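Local coordinates for protein cycle Inhibiting Factor (Yersinia pseudotuberculosis, PDB 4F8C) that probably deamidates a ubiquitin-like host protein as a bacterial effector and thereby halts the host cell cycle, at residues N47-S52 with S65-A70; V57-K62 with A108-K113; N73-T78 with E88-L93. The protein carries 1 engineered substitution. One frame throughout, in Å; residues are numbered along the deposited sequence.

Contact 1: N47-S52 with S65-A70; sequences NVLLNS and SELLEA. With EDO (1,2-ethanediol), chain E.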
loop_
_atom_site.group_PDB
_atom_site.type_symbol
_atom_site.label_atom_id
_atom_site.label_comp_id
_atom_site.label_asym_id
_atom_site.label_seq_id
_atom_site.Cartn_x
_atom_site.Cartn_y
_atom_site.Cartn_z
ATOM N N ASN A 47 5.083 11.533 -9.019
ATOM C CA ASN A 47 4.956 11.183 -7.601
ATOM C C ASN A 47 3.501 11.348 -7.122
ATOM O O ASN A 47 2.981 10.554 -6.331
ATOM C CB ASN A 47 5.934 12.033 -6.745
ATOM C CG ASN A 47 5.959 11.601 -5.296
ATOM O OD1 ASN A 47 5.327 12.211 -4.456
ATOM N ND2 ASN A 47 6.656 10.538 -5.002
ATOM N N VAL A 48 2.801 12.377 -7.614
ATOM C CA VAL A 48 1.388 12.482 -7.166
ATOM C C VAL A 48 0.569 11.366 -7.766
ATOM O O VAL A 48 -0.446 10.966 -7.191
ATOM C CB VAL A 48 0.789 13.951 -7.471
ATOM C CG1 VAL A 48 0.416 14.159 -8.958
ATOM C CG2 VAL A 48 -0.419 14.309 -6.542
ATOM N N LEU A 49 0.973 10.837 -8.922
ATOM C CA LEU A 49 0.335 9.621 -9.426
ATOM C C LEU A 49 0.606 8.448 -8.493
ATOM O O LEU A 49 -0.293 7.631 -8.232
ATOM C CB LEU A 49 0.871 9.222 -10.821
ATOM C CG LEU A 49 0.361 10.155 -11.946
ATOM C CD1 LEU A 49 0.873 9.672 -13.337
ATOM C CD2 LEU A 49 -1.178 10.297 -12.001
ATOM N N LEU A 50 1.841 8.304 -8.021
ATOM C CA LEU A 50 2.186 7.153 -7.136
ATOM C C LEU A 50 1.329 7.198 -5.840
ATOM O O LEU A 50 0.811 6.173 -5.367
ATOM C CB LEU A 50 3.682 7.298 -6.779
ATOM C CG LEU A 50 4.265 6.437 -5.639
ATOM C CD1 LEU A 50 3.964 4.954 -5.975
ATOM C CD2 LEU A 50 5.754 6.753 -5.421
ATOM N N ASN A 51 1.124 8.395 -5.338
ATOM C CA ASN A 51 0.402 8.617 -4.073
ATOM C C ASN A 51 -1.101 8.926 -4.233
ATOM O O ASN A 51 -1.744 9.342 -3.262
ATOM C CB ASN A 51 1.101 9.771 -3.363
ATOM C CG ASN A 51 2.429 9.345 -2.823
ATOM O OD1 ASN A 51 2.509 8.478 -1.930
ATOM N ND2 ASN A 51 3.507 9.913 -3.374
ATOM N N SER A 52 -1.651 8.780 -5.450
ATOM C CA SER A 52 -3.027 9.138 -5.701
ATOM C C SER A 52 -4.045 8.256 -4.972
ATOM O O SER A 52 -3.848 7.075 -4.770
ATOM C CB SER A 52 -3.348 9.237 -7.191
ATOM O OG SER A 52 -3.192 7.949 -7.770
ATOM N N SER A 65 -2.118 17.847 -12.358
ATOM C CA SER A 65 -2.440 19.245 -11.971
ATOM C C SER A 65 -3.603 19.355 -10.984
ATOM O O SER A 65 -3.504 20.095 -10.008
ATOM C CB SER A 65 -2.727 20.145 -13.204
ATOM O OG SER A 65 -1.580 20.100 -14.030
ATOM N N GLU A 66 -4.670 18.618 -11.240
ATOM C CA GLU A 66 -5.831 18.675 -10.374
ATOM C C GLU A 66 -5.546 18.024 -9.021
ATOM O O GLU A 66 -6.068 18.467 -7.983
ATOM C CB GLU A 66 -6.994 17.949 -11.003
ATOM C CG GLU A 66 -7.560 18.665 -12.206
ATOM C CD GLU A 66 -8.687 17.850 -12.876
ATOM O OE1 GLU A 66 -8.906 16.645 -12.567
ATOM O OE2 GLU A 66 -9.374 18.428 -13.732
ATOM N N LEU A 67 -4.714 16.978 -9.050
ATOM C CA LEU A 67 -4.395 16.266 -7.836
ATOM C C LEU A 67 -3.568 17.150 -6.924
ATOM O O LEU A 67 -3.875 17.242 -5.736
ATOM C CB LEU A 67 -3.743 14.869 -8.134
ATOM C CG LEU A 67 -4.601 13.697 -8.667
ATOM C CD1 LEU A 67 -3.703 12.459 -9.099
ATOM C CD2 LEU A 67 -5.595 13.188 -7.612
ATOM N N LEU A 68 -2.570 17.845 -7.482
ATOM C CA LEU A 68 -1.764 18.722 -6.735
ATOM C C LEU A 68 -2.549 19.940 -6.204
ATOM O O LEU A 68 -2.289 20.400 -5.084
ATOM C CB LEU A 68 -0.572 19.180 -7.590
ATOM C CG LEU A 68 0.381 18.021 -7.936
ATOM C CD1 LEU A 68 1.262 18.390 -9.158
ATOM C CD2 LEU A 68 1.221 17.659 -6.739
ATOM N N GLU A 69 -3.503 20.420 -7.002
ATOM C CA GLU A 69 -4.408 21.499 -6.543
ATOM C C GLU A 69 -5.295 21.059 -5.367
ATOM O O GLU A 69 -5.558 21.851 -4.506
ATOM C CB GLU A 69 -5.299 21.998 -7.692
ATOM C CG GLU A 69 -6.109 23.225 -7.287
ATOM C CD GLU A 69 -6.936 23.852 -8.419
ATOM O OE1 GLU A 69 -6.565 23.740 -9.624
ATOM O OE2 GLU A 69 -7.974 24.468 -8.081
ATOM N N ALA A 70 -5.776 19.813 -5.404
ATOM C CA ALA A 70 -6.569 19.199 -4.353
ATOM C C ALA A 70 -5.802 19.153 -3.067
ATOM O O ALA A 70 -6.345 19.467 -1.992
ATOM C CB ALA A 70 -7.046 17.756 -4.766
HETATM C C1 EDO E . 2.553 14.968 -3.982
HETATM O O1 EDO E . 2.902 13.632 -4.440
HETATM C C2 EDO E . 3.659 15.928 -4.353
HETATM O O2 EDO E . 4.323 15.362 -5.478
#
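Val48 meets Leu67 and Leu68 where helix 44-50 packs against the first turns of helix 64-82, a helix-helix contact within the helical N-terminal part of the chain. The apolar interaction centres on one methyl: Val48 CG2 lies 3.7 Å from Leu67 CB and equally far from CD2 of Leu68. With CG1 placed between the backbone N and the carbonyl carbon (chi1 77°), CG2 is the branch directed between the two leucines, and both pairs of side chains cross at a slant. Val48 CG1 reaches Leu68 CG at 4.0 Å. Leu67 goes on with CD1 to Ser52 CB, 3.8 Å away, and more loosely to Leu49 CD2; Pro64 and Ile71 of helix 64-82 also touch Val48. No hydrogen bond joins the two segments. The polar groups bond within segment 47-52 or to other parts of the chain instead: Ser52 OG donates to Leu49 O at 3.0 Å, closing the turn where Asn51 leaves helical geometry. Asn47 OD1 accepts from Ile100 N and its ND2 donates to Ser40 O. Asn47 OD1 also takes a 2.8 Å bond from O1 of a 1,2-ethanediol, probably from the crystallisation liquor, whose C2 lies 3.8 Å from Leu68 CD2.

Contact 2: V57-K62 with A108-K113; sequences VPIHAK and ANTIMK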
loop_
_atom_site.group_PDB
_atom_site.type_symbol
_atom_site.label_atom_id
_atom_site.label_comp_id
_atom_site.label_asym_id
_atom_site.label_seq_id
_atom_site.Cartn_x
_atom_site.Cartn_y
_atom_site.Cartn_z
ATOM N N VAL A 57 -10.499 6.613 -10.866
ATOM C CA VAL A 57 -9.922 7.155 -12.091
ATOM C C VAL A 57 -8.706 6.263 -12.487
ATOM O O VAL A 57 -7.765 6.059 -11.644
ATOM C CB VAL A 57 -9.522 8.597 -11.887
ATOM C CG1 VAL A 57 -8.899 9.193 -13.175
ATOM C CG2 VAL A 57 -10.795 9.463 -11.399
ATOM N N PRO A 58 -8.729 5.702 -13.725
ATOM C CA PRO A 58 -7.572 4.846 -14.091
ATOM C C PRO A 58 -6.290 5.620 -14.171
ATOM O O PRO A 58 -6.267 6.843 -14.460
ATOM C CB PRO A 58 -7.977 4.244 -15.448
ATOM C CG PRO A 58 -8.973 5.323 -16.060
ATOM C CD PRO A 58 -9.688 5.907 -14.854
ATOM N N ILE A 59 -5.165 4.922 -13.909
ATOM C CA ILE A 59 -3.918 5.634 -13.751
ATOM C C ILE A 59 -3.560 6.486 -14.971
ATOM O O ILE A 59 -3.029 7.591 -14.806
ATOM C CB ILE A 59 -2.730 4.699 -13.237
ATOM C CG1 ILE A 59 -1.543 5.582 -12.867
ATOM C CG2 ILE A 59 -2.334 3.634 -14.236
ATOM C CD1 ILE A 59 -0.596 4.915 -11.868
ATOM N N HIS A 60 -3.826 5.967 -16.186
ATOM C CA HIS A 60 -3.421 6.675 -17.403
ATOM C C HIS A 60 -4.196 7.956 -17.611
ATOM O O HIS A 60 -3.713 8.864 -18.263
ATOM C CB HIS A 60 -3.581 5.779 -18.621
ATOM C CG HIS A 60 -4.982 5.679 -19.118
ATOM N ND1 HIS A 60 -5.922 4.822 -18.566
ATOM C CD2 HIS A 60 -5.618 6.354 -20.107
ATOM C CE1 HIS A 60 -7.055 4.947 -19.227
ATOM N NE2 HIS A 60 -6.899 5.868 -20.166
ATOM N N ALA A 61 -5.372 8.030 -17.010
ATOM C CA ALA A 61 -6.277 9.169 -17.174
ATOM C C ALA A 61 -6.230 10.170 -16.004
ATOM O O ALA A 61 -6.897 11.171 -16.069
ATOM C CB ALA A 61 -7.742 8.662 -17.361
ATOM N N LYS A 62 -5.467 9.907 -14.950
ATOM C CA LYS A 62 -5.374 10.838 -13.825
ATOM C C LYS A 62 -4.759 12.150 -14.243
ATOM O O LYS A 62 -3.958 12.203 -15.171
ATOM C CB LYS A 62 -4.562 10.219 -12.650
ATOM C CG LYS A 62 -5.274 9.062 -11.996
ATOM C CD LYS A 62 -4.406 8.501 -10.784
ATOM C CE LYS A 62 -4.881 7.160 -10.413
ATOM N NZ LYS A 62 -6.180 7.338 -9.619
ATOM N N ALA A 108 1.233 -0.691 -3.121
ATOM C CA ALA A 108 0.569 -1.890 -3.628
ATOM C C ALA A 108 -0.640 -1.514 -4.477
ATOM O O ALA A 108 -0.860 -2.134 -5.536
ATOM C CB ALA A 108 0.174 -2.912 -2.480
ATOM N N ASN A 109 -1.470 -0.532 -4.032
ATOM C CA ASN A 109 -2.592 -0.110 -4.913
ATOM C C ASN A 109 -2.104 0.460 -6.249
ATOM O O ASN A 109 -2.676 0.150 -7.289
ATOM C CB ASN A 109 -3.544 0.907 -4.242
ATOM C CG ASN A 109 -4.304 0.280 -3.011
ATOM O OD1 ASN A 109 -4.470 -0.972 -2.887
ATOM N ND2 ASN A 109 -4.703 1.167 -2.087
ATOM N N THR A 110 -1.068 1.304 -6.206
ATOM C CA THR A 110 -0.683 1.985 -7.434
ATOM C C THR A 110 -0.109 0.937 -8.421
ATOM O O THR A 110 -0.348 1.007 -9.627
ATOM C CB THR A 110 0.319 3.089 -7.120
ATOM O OG1 THR A 110 -0.422 4.130 -6.442
ATOM C CG2 THR A 110 0.955 3.706 -8.420
ATOM N N ILE A 111 0.573 -0.058 -7.896
ATOM C CA ILE A 111 1.176 -1.068 -8.808
ATOM C C ILE A 111 0.062 -1.911 -9.422
ATOM O O ILE A 111 0.049 -2.157 -10.643
ATOM C CB ILE A 111 2.214 -1.963 -8.059
ATOM C CG1 ILE A 111 3.505 -1.149 -7.766
ATOM C CG2 ILE A 111 2.552 -3.181 -8.944
ATOM C CD1 ILE A 111 4.379 -1.969 -6.743
ATOM N N MET A 112 -0.967 -2.278 -8.634
ATOM C CA MET A 112 -2.090 -2.934 -9.273
ATOM C C MET A 112 -2.675 -2.118 -10.439
ATOM O O MET A 112 -2.984 -2.660 -11.553
ATOM C CB MET A 112 -3.193 -3.341 -8.251
ATOM C CG MET A 112 -2.653 -4.208 -7.237
ATOM S SD MET A 112 -2.052 -5.794 -7.713
ATOM C CE MET A 112 -3.537 -6.680 -8.212
ATOM N N LYS A 113 -2.803 -0.827 -10.231
ATOM C CA LYS A 113 -3.292 0.032 -11.299
ATOM C C LYS A 113 -2.359 0.067 -12.554
ATOM O O LYS A 113 -2.828 0.046 -13.728
ATOM C CB LYS A 113 -3.508 1.468 -10.791
ATOM C CG LYS A 113 -4.750 1.516 -9.783
ATOM C CD LYS A 113 -4.883 2.904 -9.202
ATOM C CE LYS A 113 -6.041 3.729 -9.803
ATOM N NZ LYS A 113 -7.276 2.954 -10.299
#
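Val57 O receives two lysine ammonium groups: Lys62 NZ, from its own segment, at 2.9 Å, and Lys113 NZ, from helix 104-116, in a weak bond of 3.4 Å. The contact fastens the irregular loop between helices 44-50 and 64-82 to helix 104-116, whose Ala108, Ile111 and Met112 rest on strand 160-166 of the antiparallel sheet, an arrangement consistent with the papain-like fold of the Cif family. Lys62 also forms a salt bridge with Asp54, while Lys113 pairs with Asp117 and has His55 O, Tyr123 O and Ser122 OG as further acceptors; its three N-H groups must be shared among them, consistent with the weak bond to Val57 O. Lys62 NZ and Lys113 NZ stand 4.6 Å apart, and the aspartates and carbonyls around them probably offset the like charge. The lysine chains cross at about a right angle, with Lys62 NZ 3.6 Å from Lys113 CE. Bends away from the staggered positions (chi3 105°, chi4 30°) bring Lys113 NZ to its polar partners. Ile59 supplies the apolar part, touching helix 104-116 and also Asn268 and Ile272 of helix 262-272. Ile59 CB lies 4.1 Å from Lys113 CB; its side chain crosses that of Thr110 at about a right angle, Ile59 CD1 lying 4.0 Å from Thr110 CG2. Asp117 OD2 also accepts from Ile59 N, and Ile59 CG2 ends 3.7 Å from Lys113 O.

Contact 3: N73-T78 with E88-L93; sequences NNISQT and EVEVIL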
loop_
_atom_site.group_PDB
_atom_site.type_symbol
_atom_site.label_atom_id
_atom_site.label_comp_id
_atom_site.label_asym_id
_atom_site.label_seq_id
_atom_site.Cartn_x
_atom_site.Cartn_y
_atom_site.Cartn_z
ATOM N N ASN A 73 -5.504 22.817 -1.815
ATOM C CA ASN A 73 -6.825 23.144 -1.199
ATOM C C ASN A 73 -7.049 22.506 0.160
ATOM O O ASN A 73 -7.484 23.193 1.103
ATOM C CB ASN A 73 -7.949 22.737 -2.118
ATOM C CG ASN A 73 -8.038 23.618 -3.341
ATOM O OD1 ASN A 73 -7.416 24.676 -3.381
ATOM N ND2 ASN A 73 -8.818 23.185 -4.338
ATOM N N ASN A 74 -6.744 21.201 0.285
ATOM C CA ASN A 74 -6.752 20.547 1.574
ATOM C C ASN A 74 -5.819 21.161 2.613
ATOM O O ASN A 74 -6.206 21.348 3.814
ATOM C CB ASN A 74 -6.430 19.038 1.409
ATOM C CG ASN A 74 -6.477 18.320 2.734
ATOM O OD1 ASN A 74 -7.459 18.462 3.500
ATOM N ND2 ASN A 74 -5.420 17.578 3.046
ATOM N N ILE A 75 -4.596 21.502 2.201
ATOM C CA ILE A 75 -3.648 22.059 3.136
ATOM C C ILE A 75 -4.106 23.459 3.646
ATOM O O ILE A 75 -3.952 23.775 4.823
ATOM C CB ILE A 75 -2.234 22.123 2.510
ATOM C CG1 ILE A 75 -1.688 20.679 2.298
ATOM C CG2 ILE A 75 -1.252 22.837 3.402
ATOM C CD1 ILE A 75 -1.346 20.003 3.609
ATOM N N SER A 76 -4.632 24.252 2.721
ATOM C CA SER A 76 -5.033 25.616 2.990
ATOM C C SER A 76 -6.265 25.610 3.936
ATOM O O SER A 76 -6.323 26.404 4.877
ATOM C CB SER A 76 -5.440 26.233 1.691
ATOM O OG SER A 76 -5.913 27.529 1.981
ATOM N N GLN A 77 -7.214 24.707 3.663
ATOM C CA GLN A 77 -8.398 24.525 4.463
ATOM C C GLN A 77 -8.022 24.078 5.879
ATOM O O GLN A 77 -8.545 24.633 6.882
ATOM C CB GLN A 77 -9.362 23.540 3.777
ATOM C CG GLN A 77 -10.548 23.159 4.619
ATOM C CD GLN A 77 -11.465 24.336 4.864
ATOM O OE1 GLN A 77 -12.219 24.719 3.979
ATOM N NE2 GLN A 77 -11.396 24.920 6.057
ATOM N N THR A 78 -7.095 23.128 5.961
ATOM C CA THR A 78 -6.602 22.555 7.219
ATOM C C THR A 78 -5.810 23.571 8.080
ATOM O O THR A 78 -5.910 23.580 9.339
ATOM C CB THR A 78 -5.811 21.229 6.968
ATOM O OG1 THR A 78 -6.712 20.293 6.373
ATOM C CG2 THR A 78 -5.266 20.657 8.225
ATOM N N GLU A 88 3.262 24.984 8.961
ATOM C CA GLU A 88 3.056 24.047 10.068
ATOM C C GLU A 88 2.231 22.794 9.698
ATOM O O GLU A 88 2.569 21.698 10.128
ATOM C CB GLU A 88 2.311 24.750 11.218
ATOM C CG GLU A 88 3.228 25.343 12.300
ATOM C CD GLU A 88 2.469 26.314 13.229
ATOM O OE1 GLU A 88 1.748 25.833 14.150
ATOM O OE2 GLU A 88 2.580 27.553 13.017
ATOM N N VAL A 89 1.127 22.969 8.976
ATOM C CA VAL A 89 0.312 21.833 8.460
ATOM C C VAL A 89 1.162 20.993 7.495
ATOM O O VAL A 89 1.182 19.759 7.587
ATOM C CB VAL A 89 -0.919 22.337 7.680
ATOM C CG1 VAL A 89 -1.757 21.192 7.128
ATOM C CG2 VAL A 89 -1.784 23.238 8.576
ATOM N N GLU A 90 1.907 21.669 6.608
ATOM C CA GLU A 90 2.787 20.953 5.645
ATOM C C GLU A 90 3.849 20.153 6.339
ATOM O O GLU A 90 4.162 19.049 5.924
ATOM C CB GLU A 90 3.403 21.887 4.583
ATOM C CG GLU A 90 2.392 22.509 3.663
ATOM C CD GLU A 90 3.038 23.372 2.569
ATOM O OE1 GLU A 90 4.238 23.707 2.719
ATOM O OE2 GLU A 90 2.376 23.698 1.557
ATOM N N VAL A 91 4.397 20.623 7.451
ATOM C CA VAL A 91 5.363 19.745 8.083
ATOM C C VAL A 91 4.685 18.470 8.676
ATOM O O VAL A 91 5.337 17.473 8.881
ATOM C CB VAL A 91 6.242 20.437 9.155
ATOM C CG1 VAL A 91 7.138 21.461 8.521
ATOM C CG2 VAL A 91 5.352 21.115 10.218
ATOM N N ILE A 92 3.386 18.516 8.933
ATOM C CA ILE A 92 2.732 17.364 9.567
ATOM C C ILE A 92 2.161 16.411 8.505
ATOM O O ILE A 92 2.334 15.183 8.565
ATOM C CB ILE A 92 1.611 17.836 10.546
ATOM C CG1 ILE A 92 2.164 18.925 11.481
ATOM C CG2 ILE A 92 1.034 16.652 11.330
ATOM C CD1 ILE A 92 3.349 18.477 12.308
ATOM N N LEU A 93 1.490 16.997 7.526
ATOM C CA LEU A 93 0.771 16.216 6.544
ATOM C C LEU A 93 1.513 16.009 5.188
ATOM O O LEU A 93 1.063 15.185 4.390
ATOM C CB LEU A 93 -0.533 16.935 6.246
ATOM C CG LEU A 93 -1.454 17.115 7.478
ATOM C CD1 LEU A 93 -2.776 17.758 6.984
ATOM C CD2 LEU A 93 -1.670 15.701 8.016
#
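The carboxylate of Glu90 is the flat group that comes nearest across this crossing, and it only brushes helix 73-78: Glu90 OE2 stands 4.2 Å from Ile75 CG2, whereas the aliphatic CG of Glu90 packs on that same methyl at 3.7 Å. The two side chains cross at about a right angle. Helices 64-82 and 86-93, joined by a short turn, form a splayed helical hairpin here; the axes of 73-78 and 88-93 approach to 9.7 Å, their directions 122° apart. Val89 CG1 sits in the middle, 3.7 Å from Ile75 CD1 and the same distance from Thr78 CG2. Ile75 slides past both Val89 and Leu93, its CD1 coming to 4.1 Å from Leu93 CB; Thr78 and Leu93 instead meet tip to tip, methyl to methyl. Thr78 can offer its methyl because OG1, anti to the carbonyl carbon (chi1 -62°), turns back to Asn74 O at 2.8 Å. The hydroxyl and amide of Thr78 approach that oxygen from opposite faces of its carbonyl plane. Ile75, Thr78 and Leu93 also touch the other protein chain of the assembly. With no hydrogen bond between the segments, apolar packing of methyl and methylene groups holds the hairpin here, while Asn74 ND2 bonds to the partner protein's backbone.

Contacts 1 and 3 both use helix 64-82, its early turns against helix 44-50 and its later ones against helix 86-93; their centres are 15 Å apart and they follow in series along the chain. Contact 2 interlocks with contact 1 in sequence, and the two touch directly: Leu50 O lies 2.6 Å from Thr110 OG1, probably hydrogen-bonded, and Leu49 CD2 packs on Lys62 CB at 3.4 Å. Contact 3 stands about 25 Å from contact 2, centre to centre. Together they lead outward from helix 104-116 beside the antiparallel sheet to a projecting helical hairpin. Both ends of this series, at Asn109 and at 73-78 with 88-93, reach the partner protein chain.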